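Local coordinates for protein tetracycline Repressor, class A (Pseudomonas sp., PDB 5MRU) that represses the tetracycline resistance gene by binding its operator DNA through a helix-turn-helix, and loses affinity for that DNA when tetracycline binds, at residues Gly81-Phe86 and Ala185-Gly190. Numbering follows the deposited sequence.
With TDC (5a,6-anhydrotetracycline), chain B.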
loop_
_atom_site.group_PDB
_atom_site.type_symbol
_atom_site.label_atom_id
_atom_site.label_comp_id
_atom_site.label_asym_id
_atom_site.label_seq_id
_atom_site.Cartn_x
_atom_site.Cartn_y
_atom_site.Cartn_z
ATOM N N GLY A 81 -14.082 -6.306 11.322
ATOM C CA GLY A 81 -13.625 -5.562 12.466
ATOM C C GLY A 81 -12.116 -5.459 12.504
ATOM O O GLY A 81 -11.555 -4.364 12.675
ATOM N N ASN A 82 -11.475 -6.617 12.336
ATOM C CA ASN A 82 -10.012 -6.750 12.255
ATOM C C ASN A 82 -9.353 -5.809 11.298
ATOM O O ASN A 82 -8.346 -5.231 11.619
ATOM C CB ASN A 82 -9.665 -8.136 11.794
ATOM C CG ASN A 82 -8.205 -8.313 11.605
ATOM O OD1 ASN A 82 -7.744 -8.521 10.484
ATOM N ND2 ASN A 82 -7.460 -8.254 12.704
ATOM N N ALA A 83 -9.951 -5.676 10.121
ATOM C CA ALA A 83 -9.459 -4.795 9.068
ATOM C C ALA A 83 -9.700 -3.349 9.419
ATOM O O ALA A 83 -8.847 -2.480 9.216
ATOM C CB ALA A 83 -10.183 -5.113 7.766
ATOM N N ARG A 84 -10.902 -3.092 9.918
ATOM C CA ARG A 84 -11.252 -1.767 10.407
ATOM C C ARG A 84 -10.306 -1.330 11.474
ATOM O O ARG A 84 -9.880 -0.165 11.503
ATOM C CB ARG A 84 -12.675 -1.769 10.955
ATOM C CG ARG A 84 -13.663 -1.591 9.845
ATOM C CD ARG A 84 -15.019 -1.906 10.345
ATOM N NE ARG A 84 -16.041 -1.469 9.415
ATOM C CZ ARG A 84 -17.278 -1.964 9.403
ATOM N NH1 ARG A 84 -17.637 -2.909 10.275
ATOM N NH2 ARG A 84 -18.163 -1.520 8.514
ATOM N N SER A 85 -9.984 -2.261 12.363
ATOM C CA SER A 85 -9.166 -1.948 13.527
ATOM C C SER A 85 -7.689 -1.766 13.180
ATOM O O SER A 85 -7.020 -0.901 13.725
ATOM C CB SER A 85 -9.311 -3.063 14.509
ATOM O OG SER A 85 -8.695 -2.700 15.692
ATOM N N PHE A 86 -7.182 -2.622 12.291
ATOM C CA PHE A 86 -5.843 -2.488 11.743
ATOM C C PHE A 86 -5.711 -1.088 11.147
ATOM O O PHE A 86 -4.904 -0.288 11.602
ATOM C CB PHE A 86 -5.614 -3.576 10.690
ATOM C CG PHE A 86 -4.231 -3.564 10.044
ATOM C CD1 PHE A 86 -3.092 -3.392 10.789
ATOM C CD2 PHE A 86 -4.094 -3.800 8.689
ATOM C CE1 PHE A 86 -1.841 -3.417 10.216
ATOM C CE2 PHE A 86 -2.839 -3.820 8.091
ATOM C CZ PHE A 86 -1.702 -3.626 8.866
ATOM N N ALA A 185 -15.569 5.358 3.095
ATOM C CA ALA A 185 -16.459 4.618 2.179
ATOM C C ALA A 185 -15.694 3.625 1.269
ATOM O O ALA A 185 -15.924 2.397 1.328
ATOM C CB ALA A 185 -17.272 5.582 1.331
ATOM N N ALA A 186 -14.791 4.184 0.451
ATOM C CA ALA A 186 -13.881 3.454 -0.442
ATOM C C ALA A 186 -13.184 2.266 0.198
ATOM O O ALA A 186 -13.030 1.215 -0.416
ATOM C CB ALA A 186 -12.846 4.406 -0.967
ATOM N N PHE A 187 -12.762 2.423 1.430
ATOM C CA PHE A 187 -12.126 1.330 2.098
ATOM C C PHE A 187 -13.164 0.324 2.423
ATOM O O PHE A 187 -13.056 -0.834 2.043
ATOM C CB PHE A 187 -11.498 1.783 3.389
ATOM C CG PHE A 187 -11.159 0.668 4.317
ATOM C CD1 PHE A 187 -9.985 -0.037 4.165
ATOM C CD2 PHE A 187 -11.999 0.351 5.359
ATOM C CE1 PHE A 187 -9.656 -1.059 5.030
ATOM C CE2 PHE A 187 -11.675 -0.671 6.240
ATOM C CZ PHE A 187 -10.496 -1.380 6.073
ATOM N N GLU A 188 -14.170 0.801 3.137
ATOM C CA GLU A 188 -15.301 -0.006 3.598
ATOM C C GLU A 188 -15.936 -0.843 2.487
ATOM O O GLU A 188 -16.262 -2.003 2.699
ATOM C CB GLU A 188 -16.347 0.912 4.258
ATOM C CG GLU A 188 -17.029 0.296 5.453
ATOM C CD GLU A 188 -16.074 -0.320 6.462
ATOM O OE1 GLU A 188 -15.428 0.421 7.226
ATOM O OE2 GLU A 188 -16.019 -1.565 6.527
ATOM N N GLN A 189 -16.069 -0.254 1.304
ATOM C CA GLN A 189 -16.520 -0.985 0.121
ATOM C C GLN A 189 -15.534 -2.061 -0.327
ATOM O O GLN A 189 -15.925 -3.210 -0.505
ATOM C CB GLN A 189 -16.767 -0.052 -1.066
ATOM C CG GLN A 189 -18.148 0.579 -1.135
ATOM C CD GLN A 189 -18.304 1.497 -2.341
ATOM O OE1 GLN A 189 -17.417 1.598 -3.198
ATOM N NE2 GLN A 189 -19.436 2.176 -2.414
ATOM N N GLY A 190 -14.267 -1.702 -0.541
ATOM C CA GLY A 190 -13.317 -2.680 -1.060
ATOM C C GLY A 190 -13.255 -3.882 -0.141
ATOM O O GLY A 190 -13.140 -5.021 -0.589
HETATM O O12 TDC B . 0.505 -6.997 8.981
HETATM C C12 TDC B . -0.132 -8.048 9.270
HETATM C C1B TDC B . 0.388 -9.373 8.863
HETATM C C11 TDC B . 1.615 -9.444 8.220
HETATM O O11 TDC B . 2.341 -8.296 7.941
HETATM C C1A TDC B . 2.140 -10.664 7.832
HETATM C C10 TDC B . 3.366 -10.723 7.185
HETATM O O10 TDC B . 4.117 -9.596 6.887
HETATM C C9 TDC B . 3.913 -12.026 6.789
HETATM C C8 TDC B . 3.187 -13.163 7.078
HETATM C C7 TDC B . 1.967 -13.057 7.724
HETATM C C61 TDC B . 1.426 -11.831 8.105
HETATM C C6 TDC B . 0.177 -11.750 8.765
HETATM C C62 TDC B . -0.657 -12.953 9.096
HETATM C C51 TDC B . -0.342 -10.519 9.152
HETATM C C5 TDC B . -1.692 -10.442 9.842
HETATM C C1C TDC B . -1.390 -8.016 10.091
HETATM C C1 TDC B . -1.086 -8.382 11.547
HETATM O O1 TDC B . 0.079 -8.547 11.901
HETATM O O1C TDC B . -2.062 -6.785 9.984
HETATM C C41 TDC B . -2.354 -9.071 9.644
HETATM C C4 TDC B . -3.723 -9.025 10.396
HETATM N N4 TDC B . -4.902 -8.328 9.754
HETATM C C43 TDC B . -4.576 -7.091 8.991
HETATM C C42 TDC B . -5.503 -9.322 8.798
HETATM C C3 TDC B . -3.544 -8.659 11.877
HETATM O O3 TDC B . -4.561 -8.684 12.555
HETATM C C2 TDC B . -2.231 -8.434 12.436
HETATM C C21 TDC B . -2.061 -8.216 13.882
HETATM O O21 TDC B . -3.030 -8.319 14.649
HETATM N N21 TDC B . -0.840 -8.028 14.429
#
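Arg84 and Glu188 form a salt bridge between helix 75-91 and helix 183-199 of the ligand-binding domain. The two segments run roughly antiparallel, at 149°, with axes 11.2 Å apart. Long side chains make the contact. The Arg84 chain is extended from CG to NE, and this carries the guanidinium across. The Glu188 chain is bent at chi2, which brings its carboxylate back to meet it. NE of Arg84 donates to OE1 of Glu188 at 3.0 Å, and the bond is nearly straight at 171°. OE1 lies in the guanidinium plane, but NE approaches it from above the carboxylate plane. OE2 of Glu188 lies 2.9 Å from NE of Arg84 as part of the salt bridge. The guanidinium and carboxylate planes are turned 50° apart, so the pair is not coplanar.

Phe187 points toward helix 75-91. Its CZ end reaches the other helix, 4.1 Å from CB of Ala83 and 3.7 Å from the backbone O of Ala83. CG of Arg84 lies at the ring edge. Phe187 also packs on Thr141 of helix 127-153, and Ala83 on Ile137 of that helix.

The drug lies on another side of helix 75-91. Asn82 OD1 accepts from N4 of the anhydrotetracycline, and ND2 of Asn82 donates to its O3 at 2.9 Å. The drug's O1C sits over the centre of one Phe86 ring face. Gln116 and His64 also hydrogen-bond the drug.

The near-straight bond from Arg84 to Glu188 probably fixes how these two side chains lie across the helices, while buried Ala83 and Phe187 add apolar packing next to the drug-binding Asn82.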